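Local coordinates for uncharacterized protein (Bacteroides ovatus, PDB 4DQA) that is of unknown function but, with an E-set-like N-terminal domain joined to a concanavalin A-like lectin/glucanase domain, is a putative carbohydrate-binding protein, at residues 53-58 with 66-71; 27-32 with 109-114; 47-52 with 72-77; 79-84 with 88-93. One frame throughout, in Å; residues are numbered along the deposited sequence. Where two conformers were deposited one is given.

Contact 1. Residues 53-58 with 66-71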
loop_
_atom_site.group_PDB
_atom_site.type_symbol
_atom_site.label_atom_id
_atom_site.label_comp_id
_atom_site.label_asym_id
_atom_site.label_seq_id
_atom_site.Cartn_x
_atom_site.Cartn_y
_atom_site.Cartn_z
ATOM N N SER A 53 -8.200 -14.268 -18.996
ATOM C CA SER A 53 -7.560 -15.496 -18.520
ATOM C C SER A 53 -6.103 -15.618 -18.978
ATOM O O SER A 53 -5.318 -16.293 -18.314
ATOM C CB SER A 53 -8.355 -16.778 -18.905
ATOM O OG SER A 53 -8.421 -16.933 -20.299
ATOM N N VAL A 54 -5.744 -14.949 -20.080
ATOM C CA VAL A 54 -4.361 -14.865 -20.513
ATOM C C VAL A 54 -3.500 -14.184 -19.438
ATOM O O VAL A 54 -2.377 -14.618 -19.133
ATOM C CB VAL A 54 -4.330 -14.110 -21.841
ATOM C CG1 VAL A 54 -2.967 -13.615 -22.199
ATOM C CG2 VAL A 54 -4.910 -14.992 -22.915
ATOM N N VAL A 55 -4.032 -13.147 -18.796
ATOM C CA VAL A 55 -3.322 -12.472 -17.717
ATOM C C VAL A 55 -3.248 -13.358 -16.479
ATOM O O VAL A 55 -2.247 -13.409 -15.799
ATOM C CB VAL A 55 -3.996 -11.133 -17.383
ATOM C CG1 VAL A 55 -3.314 -10.446 -16.214
ATOM C CG2 VAL A 55 -3.986 -10.230 -18.618
ATOM N N ASP A 56 -4.316 -14.111 -16.212
ATOM C CA ASP A 56 -4.295 -15.036 -15.100
ATOM C C ASP A 56 -3.234 -16.118 -15.306
ATOM O O ASP A 56 -2.536 -16.483 -14.354
ATOM C CB ASP A 56 -5.682 -15.652 -14.901
ATOM C CG ASP A 56 -6.773 -14.599 -14.688
ATOM O OD1 ASP A 56 -6.499 -13.550 -14.079
ATOM O OD2 ASP A 56 -7.912 -14.842 -15.133
ATOM N N GLU A 57 -3.116 -16.652 -16.520
ATOM C CA GLU A 57 -2.072 -17.644 -16.782
ATOM C C GLU A 57 -0.682 -17.077 -16.587
ATOM O O GLU A 57 0.204 -17.766 -16.088
ATOM C CB GLU A 57 -2.141 -18.210 -18.190
ATOM C CG GLU A 57 -3.262 -19.143 -18.470
ATOM C CD GLU A 57 -3.145 -19.725 -19.861
ATOM O OE1 GLU A 57 -3.556 -19.059 -20.821
ATOM O OE2 GLU A 57 -2.661 -20.860 -19.989
ATOM N N TYR A 58 -0.487 -15.835 -17.024
ATOM C CA TYR A 58 0.804 -15.178 -16.874
ATOM C C TYR A 58 1.101 -15.007 -15.390
ATOM O O TYR A 58 2.186 -15.340 -14.896
ATOM C CB TYR A 58 0.771 -13.811 -17.598
ATOM C CG TYR A 58 2.117 -13.134 -17.688
ATOM C CD1 TYR A 58 2.634 -12.471 -16.610
ATOM C CD2 TYR A 58 2.832 -13.135 -18.883
ATOM C CE1 TYR A 58 3.859 -11.837 -16.683
ATOM C CE2 TYR A 58 4.070 -12.499 -18.970
ATOM C CZ TYR A 58 4.562 -11.861 -17.872
ATOM O OH TYR A 58 5.803 -11.216 -17.902
ATOM N N TYR A 66 -0.231 -8.625 -12.110
ATOM C CA TYR A 66 -0.765 -7.676 -13.078
ATOM C C TYR A 66 -2.293 -7.669 -13.148
ATOM O O TYR A 66 -2.952 -8.713 -13.122
ATOM C CB TYR A 66 -0.186 -7.919 -14.477
ATOM C CG TYR A 66 1.301 -7.688 -14.535
ATOM C CD1 TYR A 66 1.836 -6.397 -14.514
ATOM C CD2 TYR A 66 2.180 -8.755 -14.588
ATOM C CE1 TYR A 66 3.194 -6.195 -14.557
ATOM C CE2 TYR A 66 3.537 -8.560 -14.626
ATOM C CZ TYR A 66 4.043 -7.280 -14.614
ATOM O OH TYR A 66 5.403 -7.091 -14.660
ATOM N N GLU A 67 -2.837 -6.457 -13.230
ATOM C CA GLU A 67 -4.261 -6.226 -13.416
ATOM C C GLU A 67 -4.555 -5.905 -14.878
ATOM O O GLU A 67 -3.867 -5.108 -15.479
ATOM C CB GLU A 67 -4.690 -5.033 -12.557
ATOM C CG GLU A 67 -4.952 -5.364 -11.100
ATOM C CD GLU A 67 -6.431 -5.438 -10.812
ATOM O OE1 GLU A 67 -7.071 -6.397 -11.286
ATOM O OE2 GLU A 67 -6.957 -4.526 -10.139
HETATM N N MSE A 68 -5.587 -6.514 -15.432
HETATM C CA MSE A 68 -6.001 -6.250 -16.778
HETATM C C MSE A 68 -6.621 -4.862 -16.909
HETATM O O MSE A 68 -7.407 -4.441 -16.076
HETATM C CB MSE A 68 -7.018 -7.329 -17.119
HETATM C CG MSE A 68 -7.647 -7.177 -18.424
HETATM SE SE MSE A 68 -6.782 -8.305 -19.713
HETATM C CE MSE A 68 -7.912 -7.802 -21.047
ATOM N N LEU A 69 -6.243 -4.134 -17.944
ATOM C CA LEU A 69 -6.888 -2.865 -18.245
ATOM C C LEU A 69 -8.270 -3.163 -18.815
ATOM O O LEU A 69 -8.483 -4.232 -19.373
ATOM C CB LEU A 69 -6.079 -2.104 -19.291
ATOM C CG LEU A 69 -4.775 -1.462 -18.837
ATOM C CD1 LEU A 69 -4.051 -0.872 -20.018
ATOM C CD2 LEU A 69 -5.069 -0.399 -17.821
ATOM N N ASP A 70 -9.191 -2.210 -18.677
ATOM C CA ASP A 70 -10.518 -2.319 -19.288
ATOM C C ASP A 70 -10.481 -2.037 -20.784
ATOM O O ASP A 70 -9.910 -1.053 -21.222
ATOM C CB ASP A 70 -11.497 -1.352 -18.611
ATOM C CG ASP A 70 -11.901 -1.806 -17.227
ATOM O OD1 ASP A 70 -11.810 -3.026 -16.945
ATOM O OD2 ASP A 70 -12.317 -0.939 -16.426
ATOM N N VAL A 71 -11.125 -2.896 -21.558
ATOM C CA VAL A 71 -11.163 -2.790 -23.003
ATOM C C VAL A 71 -11.794 -1.476 -23.430
ATOM O O VAL A 71 -11.519 -0.984 -24.523
ATOM C CB VAL A 71 -11.983 -3.945 -23.603
ATOM C CG1 VAL A 71 -12.094 -3.817 -25.117
ATOM C CG2 VAL A 71 -11.355 -5.270 -23.216
HETATM O O HOH W 1 6.735 -8.955 -16.356
#

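Contact 2. Residues 27-32 with 109-114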
loop_
_atom_site.group_PDB
_atom_site.type_symbol
_atom_site.label_atom_id
_atom_site.label_comp_id
_atom_site.label_asym_id
_atom_site.label_seq_id
_atom_site.Cartn_x
_atom_site.Cartn_y
_atom_site.Cartn_z
HETATM N N MSE A 27 -2.275 7.784 -23.622
HETATM C CA MSE A 27 -1.017 7.576 -24.314
HETATM C C MSE A 27 -1.229 6.675 -25.517
HETATM O O MSE A 27 -2.216 5.946 -25.586
HETATM C CB MSE A 27 0.041 6.994 -23.382
HETATM C CG MSE A 27 -0.218 5.588 -22.970
HETATM SE SE MSE A 27 1.401 4.775 -22.266
HETATM C CE MSE A 27 2.460 4.753 -23.909
ATOM N N THR A 28 -0.302 6.745 -26.465
ATOM C CA THR A 28 -0.377 5.920 -27.659
ATOM C C THR A 28 0.890 5.098 -27.787
ATOM O O THR A 28 1.970 5.530 -27.382
ATOM C CB THR A 28 -0.538 6.780 -28.927
ATOM O OG1 THR A 28 0.549 7.712 -29.016
ATOM C CG2 THR A 28 -1.849 7.530 -28.897
ATOM N N PHE A 29 0.745 3.899 -28.333
ATOM C CA PHE A 29 1.893 3.084 -28.682
ATOM C C PHE A 29 1.639 2.293 -29.965
ATOM O O PHE A 29 0.489 2.158 -30.425
ATOM C CB PHE A 29 2.278 2.155 -27.508
ATOM C CG PHE A 29 1.248 1.101 -27.181
ATOM C CD1 PHE A 29 1.284 -0.132 -27.795
ATOM C CD2 PHE A 29 0.262 1.337 -26.242
ATOM C CE1 PHE A 29 0.352 -1.112 -27.501
ATOM C CE2 PHE A 29 -0.663 0.351 -25.944
ATOM C CZ PHE A 29 -0.618 -0.865 -26.578
ATOM N N ASP A 30 2.724 1.789 -30.537
ATOM C CA ASP A 30 2.714 1.108 -31.821
ATOM C C ASP A 30 2.528 -0.380 -31.606
ATOM O O ASP A 30 3.114 -0.968 -30.688
ATOM C CB ASP A 30 4.028 1.364 -32.561
ATOM C CG ASP A 30 4.200 2.826 -32.971
ATOM O OD1 ASP A 30 3.185 3.531 -33.147
ATOM O OD2 ASP A 30 5.360 3.264 -33.119
ATOM N N LEU A 31 1.719 -0.977 -32.466
ATOM C CA LEU A 31 1.462 -2.403 -32.453
ATOM C C LEU A 31 1.822 -2.966 -33.819
ATOM O O LEU A 31 1.216 -2.583 -34.840
ATOM C CB LEU A 31 -0.002 -2.668 -32.138
ATOM C CG LEU A 31 -0.403 -4.132 -32.064
ATOM C CD1 LEU A 31 0.319 -4.785 -30.897
ATOM C CD2 LEU A 31 -1.917 -4.213 -31.934
ATOM N N VAL A 32 2.791 -3.883 -33.832
ATOM C CA VAL A 32 3.307 -4.495 -35.049
ATOM C C VAL A 32 3.522 -5.995 -34.851
ATOM O O VAL A 32 4.135 -6.423 -33.867
ATOM C CB VAL A 32 4.648 -3.848 -35.450
ATOM C CG1 VAL A 32 5.232 -4.506 -36.674
ATOM C CG2 VAL A 32 4.457 -2.365 -35.714
ATOM N N TYR A 109 -0.375 -2.834 -14.336
ATOM C CA TYR A 109 -1.446 -3.172 -15.268
ATOM C C TYR A 109 -0.885 -3.770 -16.535
ATOM O O TYR A 109 0.292 -3.569 -16.868
ATOM C CB TYR A 109 -2.247 -1.909 -15.619
ATOM C CG TYR A 109 -2.930 -1.302 -14.427
ATOM C CD1 TYR A 109 -4.200 -1.716 -14.047
ATOM C CD2 TYR A 109 -2.288 -0.358 -13.653
ATOM C CE1 TYR A 109 -4.822 -1.167 -12.937
ATOM C CE2 TYR A 109 -2.895 0.194 -12.549
ATOM C CZ TYR A 109 -4.155 -0.232 -12.191
ATOM O OH TYR A 109 -4.759 0.307 -11.090
ATOM N N VAL A 110 -1.722 -4.507 -17.247
ATOM C CA VAL A 110 -1.290 -5.100 -18.499
ATOM C C VAL A 110 -2.405 -5.029 -19.520
ATOM O O VAL A 110 -3.594 -5.138 -19.199
ATOM C CB VAL A 110 -0.830 -6.561 -18.286
ATOM C CG1 VAL A 110 -1.955 -7.390 -17.677
ATOM C CG2 VAL A 110 -0.319 -7.194 -19.590
ATOM N N LEU A 111 -2.000 -4.845 -20.762
ATOM C CA LEU A 111 -2.892 -4.955 -21.901
ATOM C C LEU A 111 -2.297 -6.022 -22.815
ATOM O O LEU A 111 -1.248 -5.799 -23.424
ATOM C CB LEU A 111 -2.989 -3.615 -22.644
ATOM C CG LEU A 111 -3.834 -3.656 -23.918
ATOM C CD1 LEU A 111 -5.266 -3.950 -23.580
ATOM C CD2 LEU A 111 -3.729 -2.335 -24.678
ATOM N N PRO A 112 -2.949 -7.184 -22.914
ATOM C CA PRO A 112 -2.459 -8.241 -23.790
ATOM C C PRO A 112 -3.168 -8.150 -25.121
ATOM O O PRO A 112 -4.395 -8.138 -25.135
ATOM C CB PRO A 112 -2.849 -9.519 -23.049
ATOM C CG PRO A 112 -4.104 -9.151 -22.306
ATOM C CD PRO A 112 -4.010 -7.661 -22.011
HETATM N N MSE A 113 -2.412 -8.019 -26.205
HETATM C CA MSE A 113 -2.999 -7.936 -27.537
HETATM C C MSE A 113 -2.739 -9.215 -28.323
HETATM O O MSE A 113 -1.615 -9.685 -28.398
HETATM C CB MSE A 113 -2.383 -6.776 -28.302
HETATM C CG MSE A 113 -2.529 -5.409 -27.655
HETATM SE SE MSE A 113 -4.398 -4.861 -27.576
HETATM C CE MSE A 113 -4.974 -5.308 -29.313
ATOM N N ARG A 114 -3.788 -9.751 -28.927
ATOM C CA ARG A 114 -3.694 -10.928 -29.753
ATOM C C ARG A 114 -3.644 -10.542 -31.201
ATOM O O ARG A 114 -4.324 -9.611 -31.615
ATOM C CB ARG A 114 -4.919 -11.811 -29.528
ATOM C CG ARG A 114 -4.871 -13.115 -30.286
ATOM C CD ARG A 114 -5.961 -14.038 -29.820
ATOM N NE ARG A 114 -5.727 -14.612 -28.493
ATOM C CZ ARG A 114 -5.105 -15.770 -28.272
ATOM N NH1 ARG A 114 -4.606 -16.464 -29.293
ATOM N NH2 ARG A 114 -4.985 -16.239 -27.028
#

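Contact 3. Residues 47-52 with 72-77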
loop_
_atom_site.group_PDB
_atom_site.type_symbol
_atom_site.label_atom_id
_atom_site.label_comp_id
_atom_site.label_asym_id
_atom_site.label_seq_id
_atom_site.Cartn_x
_atom_site.Cartn_y
_atom_site.Cartn_z
ATOM N N TYR A 47 -6.227 -7.582 -35.081
ATOM C CA TYR A 47 -5.886 -7.591 -33.668
ATOM C C TYR A 47 -7.107 -7.547 -32.779
ATOM O O TYR A 47 -8.173 -7.043 -33.156
ATOM C CB TYR A 47 -4.982 -6.390 -33.349
ATOM C CG TYR A 47 -3.715 -6.360 -34.170
ATOM C CD1 TYR A 47 -2.628 -7.159 -33.822
ATOM C CD2 TYR A 47 -3.593 -5.559 -35.301
ATOM C CE1 TYR A 47 -1.481 -7.165 -34.571
ATOM C CE2 TYR A 47 -2.430 -5.550 -36.050
ATOM C CZ TYR A 47 -1.378 -6.359 -35.678
ATOM O OH TYR A 47 -0.216 -6.347 -36.432
ATOM N N SER A 48 -6.930 -8.034 -31.562
ATOM C CA SER A 48 -7.968 -7.924 -30.555
ATOM C C SER A 48 -7.334 -7.920 -29.181
ATOM O O SER A 48 -6.184 -8.319 -29.017
ATOM C CB SER A 48 -8.936 -9.090 -30.644
ATOM O OG SER A 48 -8.270 -10.319 -30.355
ATOM N N VAL A 49 -8.078 -7.469 -28.184
ATOM C CA VAL A 49 -7.608 -7.589 -26.801
ATOM C C VAL A 49 -7.824 -9.019 -26.366
ATOM O O VAL A 49 -8.897 -9.600 -26.569
ATOM C CB VAL A 49 -8.356 -6.633 -25.893
ATOM C CG1 VAL A 49 -7.939 -6.824 -24.428
ATOM C CG2 VAL A 49 -8.144 -5.190 -26.350
ATOM N N ALA A 50 -6.788 -9.639 -25.819
ATOM C CA ALA A 50 -6.874 -11.022 -25.413
ATOM C C ALA A 50 -7.777 -11.210 -24.192
ATOM O O ALA A 50 -8.066 -10.271 -23.469
ATOM C CB ALA A 50 -5.488 -11.561 -25.091
ATOM N N GLU A 51 -8.190 -12.443 -23.979
ATOM C CA GLU A 51 -9.033 -12.785 -22.844
ATOM C C GLU A 51 -8.329 -12.501 -21.520
ATOM O O GLU A 51 -7.124 -12.705 -21.394
ATOM C CB GLU A 51 -9.380 -14.268 -22.895
ATOM C CG GLU A 51 -10.259 -14.677 -24.079
ATOM C CD GLU A 51 -11.739 -14.430 -23.833
ATOM O OE1 GLU A 51 -12.089 -13.567 -22.992
ATOM O OE2 GLU A 51 -12.562 -15.117 -24.473
ATOM N N PRO A 52 -9.077 -12.033 -20.509
ATOM C CA PRO A 52 -8.448 -11.814 -19.202
ATOM C C PRO A 52 -7.745 -13.060 -18.645
ATOM O O PRO A 52 -6.781 -12.887 -17.897
ATOM C CB PRO A 52 -9.627 -11.411 -18.309
ATOM C CG PRO A 52 -10.607 -10.781 -19.245
ATOM C CD PRO A 52 -10.473 -11.550 -20.543
ATOM N N SER A 72 -12.643 -0.913 -22.576
ATOM C CA SER A 72 -13.323 0.328 -22.916
ATOM C C SER A 72 -12.341 1.479 -23.020
ATOM O O SER A 72 -12.645 2.503 -23.620
ATOM C CB SER A 72 -14.416 0.660 -21.892
ATOM O OG SER A 72 -13.869 1.001 -20.626
ATOM N N GLN A 73 -11.159 1.324 -22.441
ATOM C CA GLN A 73 -10.176 2.404 -22.497
ATOM C C GLN A 73 -9.134 2.181 -23.606
ATOM O O GLN A 73 -8.142 2.905 -23.696
ATOM C CB GLN A 73 -9.524 2.624 -21.116
ATOM C CG GLN A 73 -8.623 1.504 -20.636
ATOM C CD GLN A 73 -8.387 1.522 -19.115
ATOM O OE1 GLN A 73 -8.633 0.526 -18.423
ATOM N NE2 GLN A 73 -7.888 2.641 -18.600
ATOM N N VAL A 74 -9.390 1.205 -24.473
ATOM C CA VAL A 74 -8.494 0.888 -25.574
ATOM C C VAL A 74 -9.139 1.200 -26.927
ATOM O O VAL A 74 -10.251 0.760 -27.204
ATOM C CB VAL A 74 -8.135 -0.605 -25.568
ATOM C CG1 VAL A 74 -7.262 -0.952 -26.731
ATOM C CG2 VAL A 74 -7.452 -0.973 -24.265
ATOM N N LYS A 75 -8.439 1.982 -27.744
ATOM C CA LYS A 75 -8.875 2.249 -29.111
ATOM C C LYS A 75 -7.744 1.960 -30.088
ATOM O O LYS A 75 -6.605 2.333 -29.862
ATOM C CB LYS A 75 -9.355 3.695 -29.249
ATOM C CG LYS A 75 -10.673 3.964 -28.532
ATOM N N LEU A 76 -8.064 1.264 -31.169
ATOM C CA LEU A 76 -7.076 0.947 -32.188
ATOM C C LEU A 76 -7.344 1.867 -33.369
ATOM O O LEU A 76 -8.513 2.134 -33.710
ATOM C CB LEU A 76 -7.197 -0.494 -32.671
ATOM C CG LEU A 76 -7.204 -1.603 -31.620
ATOM C CD1 LEU A 76 -7.153 -2.952 -32.290
ATOM C CD2 LEU A 76 -6.056 -1.458 -30.707
ATOM N N SER A 77 -6.292 2.321 -34.032
ATOM C CA SER A 77 -6.502 3.163 -35.204
ATOM C C SER A 77 -7.272 2.394 -36.283
ATOM O O SER A 77 -8.112 2.957 -36.997
ATOM C CB SER A 77 -5.180 3.669 -35.743
ATOM O OG SER A 77 -4.264 2.636 -36.017
#

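Contact 4. Residues 79-84 with 88-93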
loop_
_atom_site.group_PDB
_atom_site.type_symbol
_atom_site.label_atom_id
_atom_site.label_comp_id
_atom_site.label_asym_id
_atom_site.label_seq_id
_atom_site.Cartn_x
_atom_site.Cartn_y
_atom_site.Cartn_z
ATOM N N THR A 79 -8.494 -2.092 -36.714
ATOM C CA THR A 79 -8.436 -3.443 -36.192
ATOM C C THR A 79 -7.596 -4.324 -37.115
ATOM O O THR A 79 -6.987 -5.307 -36.691
ATOM C CB THR A 79 -9.868 -3.989 -36.072
ATOM O OG1 THR A 79 -10.598 -3.186 -35.132
ATOM C CG2 THR A 79 -9.876 -5.420 -35.603
ATOM N N THR A 80 -7.567 -3.972 -38.388
ATOM C CA THR A 80 -6.846 -4.747 -39.384
ATOM C C THR A 80 -5.582 -4.050 -39.896
ATOM O O THR A 80 -5.460 -2.812 -39.879
ATOM C CB THR A 80 -7.746 -5.057 -40.615
ATOM O OG1 THR A 80 -8.074 -3.838 -41.304
ATOM C CG2 THR A 80 -9.021 -5.765 -40.213
ATOM N N SER A 81 -4.628 -4.865 -40.335
ATOM C CA SER A 81 -3.454 -4.384 -41.042
ATOM C C SER A 81 -2.993 -5.437 -42.036
ATOM O O SER A 81 -3.721 -6.405 -42.302
ATOM C CB SER A 81 -2.343 -4.027 -40.060
ATOM O OG SER A 81 -1.356 -3.272 -40.747
ATOM N N SER A 82 -1.808 -5.260 -42.593
ATOM C CA SER A 82 -1.297 -6.211 -43.559
ATOM C C SER A 82 0.217 -6.159 -43.599
ATOM O O SER A 82 0.825 -5.186 -43.143
ATOM C CB SER A 82 -1.894 -5.961 -44.944
ATOM O OG SER A 82 -1.432 -4.720 -45.467
ATOM N N ILE A 83 0.805 -7.238 -44.104
ATOM C CA ILE A 83 2.246 -7.325 -44.316
ATOM C C ILE A 83 2.420 -7.398 -45.814
ATOM O O ILE A 83 1.981 -8.354 -46.454
ATOM C CB ILE A 83 2.832 -8.579 -43.648
ATOM C CG1 ILE A 83 2.537 -8.544 -42.148
ATOM C CG2 ILE A 83 4.353 -8.670 -43.899
ATOM C CD1 ILE A 83 2.685 -9.847 -41.444
ATOM N N SER A 84 3.061 -6.381 -46.373
ATOM C CA SER A 84 3.237 -6.297 -47.820
ATOM C C SER A 84 4.079 -7.449 -48.361
ATOM O O SER A 84 4.968 -7.956 -47.685
ATOM C CB SER A 84 3.897 -4.963 -48.173
ATOM O OG SER A 84 3.071 -3.879 -47.777
ATOM N N LEU A 88 8.559 -8.414 -43.865
ATOM C CA LEU A 88 8.344 -9.214 -42.666
ATOM C C LEU A 88 7.354 -8.562 -41.703
ATOM O O LEU A 88 6.568 -9.260 -41.062
ATOM C CB LEU A 88 9.651 -9.448 -41.925
ATOM C CG LEU A 88 10.721 -10.251 -42.661
ATOM C CD1 LEU A 88 12.019 -10.259 -41.863
ATOM C CD2 LEU A 88 10.242 -11.662 -42.902
ATOM N N TYR A 89 7.418 -7.237 -41.572
ATOM C CA TYR A 89 6.658 -6.543 -40.526
ATOM C C TYR A 89 5.394 -5.903 -41.057
ATOM O O TYR A 89 5.377 -5.290 -42.146
ATOM C CB TYR A 89 7.491 -5.459 -39.857
ATOM C CG TYR A 89 8.697 -5.995 -39.150
ATOM C CD1 TYR A 89 8.622 -6.407 -37.831
ATOM C CD2 TYR A 89 9.905 -6.105 -39.813
ATOM C CE1 TYR A 89 9.731 -6.910 -37.184
ATOM C CE2 TYR A 89 11.018 -6.609 -39.181
ATOM C CZ TYR A 89 10.925 -7.008 -37.865
ATOM O OH TYR A 89 12.028 -7.508 -37.221
ATOM N N ALA A 90 4.334 -6.033 -40.276
ATOM C CA ALA A 90 3.056 -5.472 -40.652
ATOM C C ALA A 90 3.094 -3.962 -40.584
ATOM O O ALA A 90 3.811 -3.368 -39.774
ATOM C CB ALA A 90 1.953 -5.993 -39.725
ATOM N N ASP A 91 2.262 -3.340 -41.411
ATOM C CA ASP A 91 2.066 -1.912 -41.285
ATOM C C ASP A 91 1.564 -1.607 -39.880
ATOM O O ASP A 91 0.705 -2.314 -39.322
ATOM C CB ASP A 91 1.067 -1.401 -42.303
ATOM C CG ASP A 91 1.593 -1.464 -43.735
ATOM O OD1 ASP A 91 2.803 -1.660 -43.944
ATOM O OD2 ASP A 91 0.760 -1.317 -44.646
ATOM N N ASN A 92 2.107 -0.546 -39.311
ATOM C CA ASN A 92 1.821 -0.196 -37.944
ATOM C C ASN A 92 0.362 0.161 -37.685
ATOM O O ASN A 92 -0.326 0.804 -38.508
ATOM C CB ASN A 92 2.688 0.997 -37.557
ATOM C CG ASN A 92 2.593 1.325 -36.092
ATOM O OD1 ASN A 92 3.024 0.542 -35.244
ATOM N ND2 ASN A 92 2.030 2.482 -35.779
ATOM N N ILE A 93 -0.102 -0.248 -36.522
ATOM C CA ILE A 93 -1.371 0.174 -35.967
ATOM C C ILE A 93 -1.080 0.975 -34.707
ATOM O O ILE A 93 -0.158 0.638 -33.968
ATOM C CB ILE A 93 -2.197 -1.077 -35.583
ATOM C CG1 ILE A 93 -2.713 -1.725 -36.858
ATOM C CG2 ILE A 93 -3.284 -0.756 -34.566
ATOM C CD1 ILE A 93 -3.552 -0.862 -37.650
HETATM O O HOH W 2 0.621 -3.693 -46.559
HETATM O O HOH W 3 4.091 -4.248 -44.366
#

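Contact 1. Residues 53-58 with 66-71
Val55 turns its CG1 methyl directly away from its own amide nitrogen (chi1 177°), and this rotation sends one methyl to the 66-71 backbone and the other to a side chain: CG1 rests 3.6 Å from the carbonyl O of Tyr66, while CG2 meets the SE atom of Met68, also at 3.6 Å. Met68, a selenomethionine, bends sharply at its second torsion (98°), which swings the selenium across to the helix rather than along the strand. Here the backbones come closest, with the CA atoms of Val55 and Met68 6.8 Å apart. One helical turn on, Tyr58 sets its ring beside that of Tyr66. The planes are inclined at 71° with centroids 6.0 Å apart, an oblique pair whose nearest atoms are Tyr58 CE1 and Tyr66 CE2 at 3.9 Å. Beyond the rings a single water joins the two phenols, lying 2.9 Å from both Tyr58 OH and Tyr66 OH and donating to the former. Asn59 of the same helix bonds to the Tyr66 carbonyl. The contact thus lays helix 52-62 over the edge of the sheet where strand 67-68 runs parallel to strand 107-117. The methyl and selenium contacts are non-directional, whereas the tyrosine hydroxyls share a water and Tyr58 OH has Glu15 as a further partner, so directional bonds tie the polar ends of the two rings.

Contact 2. Residues 27-32 with 109-114
Phe29 presents the rim of its ring, not a face, to Leu111: the leucine methyl CD2 lies in the ring plane 3.9 Å from CZ, the atom farthest from the phenylalanine backbone. A first torsion of 66° tucks CG over the backbone, flanked by N and C, and directs the ring toward the 109-114 strand. Leu111 extends toward it in return, so the ring's CZ and a leucine methyl bridge backbones whose CA atoms are 11.6 Å apart. The two strands run in roughly the same direction and belong to different sheets, 27-35 to one and 107-117 to the other, packed face to face as a beta sandwich, consistent with an E-set-like, immunoglobulin-type domain. Two residues further along both strands the gap narrows, and Leu31 and Met113 have CA atoms 8.6 Å apart. Met113, a selenomethionine, is bent back on itself at its second and third torsions (-65° and -45°), which brings its CE methyl to 4.2 Å from Leu31 CD2; their side chains approach at a slant. All four residues are buried, and further apolar groups pack round them: the ring of Phe131 meets that of Phe29, and Val49 of the neighbouring strand touches both Leu111 and Met113. Val95, next to Phe29 and Leu31 in their own sheet, packs on both from the flank.

Contact 3. Residues 47-52 with 72-77
Residues 47-49 and 74-76 run in opposite directions in two facing sheets, and their backbones stay a side-chain layer apart: the CA atoms of Tyr47 and Leu76 are 8.7 Å from each other, and those of Val49 and Val74 8.6 Å. At that spacing the strands meet through side chains, and each offers two residues, two positions apart and so on the same face, that point into the gap. Val49 and Val74 meet methyl to methyl, CG2 of Val49 lying 4.3 Å from CG1 of Val74. Val49 (chi1 176°) and Val74 (chi1 178°) both set CG1 opposite the amide nitrogen, but different branches make the touch. At the other end Leu76 brings its CD1 methyl to the CB of Tyr47, 4.2 Å away. The tyrosine meets the leucine at its root; its ring heads off along the interior, where the hydroxyl bonds to Ser33 OG. Strand 43-49 lies in the sheet with 107-117, and 74-76 is an outermost strand of the opposite sheet, beside 93-97. The contact therefore closes one margin of the sandwich, where Val74 also touches Leu111 and Leu76 touches Val95. These segments are joined by loose aliphatic contacts, non-directional and consistent with hydrophobic packing at a partly exposed edge; the directional bonds of Tyr47 are its hydroxyl to Ser33 and its backbone to Thr79, which probably contribute to its orientation.

Contact 4. Residues 79-84 with 88-93
Direct hydrogen bonds between 79-84 and 88-93 converge on Asp91. Its amide N donates to the carbonyl O of Ser82 at 2.9 Å, almost straight at hydrogen (166°), and its own carbonyl O accepts from Ser81 OG at 2.7 Å. That hydroxyl is swung over by a first torsion of -166°, and it approaches the carbonyl from 34° out of its plane. Ser82 O also receives a CA-H contact from Ala90, so one carbonyl is used by two consecutive residues.

Water-mediated bonds tie the Asp91 carboxylate to the strand end. One water joins Asp91 OD2 to the hydroxyls of Ser82 and Ser84; a second donates to Asp91 OD1 and to Tyr89 O while accepting from the amide N of Ser84.

Apolar contacts flank this polar strip. Ile83 lays CG1 against Ala90, 3.6 Å from CB and a tight 3.5 Å from CA, and its CG2 branch reaches the Leu88 carbonyl O. At the opposite end Ile93 packs CG1 on Ser81 CB, at 4.0 Å, and brings CD1 to the Thr80 carbonyl. Nearby, Tyr89 extends away to bond Glu12.

The chain turns back after strand 80-83 and passes, as an irregular connection that bonds to strand 27-35, to strand 93-97 of the facing sheet. The one backbone bond between the segments is supplemented by the Ser81 hydroxyl and by water bridges from Asp91, where each carboxylate oxygen accepts from a water, consistent with a charged group.

Overall arrangement
All four contacts lie in the N-terminal domain, on one side of the chain's centre. Contact 2 spans the sandwich and encloses the others along the chain; contact 1 is nested within contact 3, and contact 4 follows in series. Contacts 2 and 3 are closest, about 8 Å between centres, joined by backbone bonds between strands 43-49 and 107-117. Contact 1, its centre about 12 Å from the centres of both, adds helix 52-62 outside the same sheet. Contact 4 lies about 25 Å from contact 1, centre to centre, at the end where the chain crosses from strand 80-83 to the other sheet. Together they join the helix, both sheets and the crossing loop of this domain.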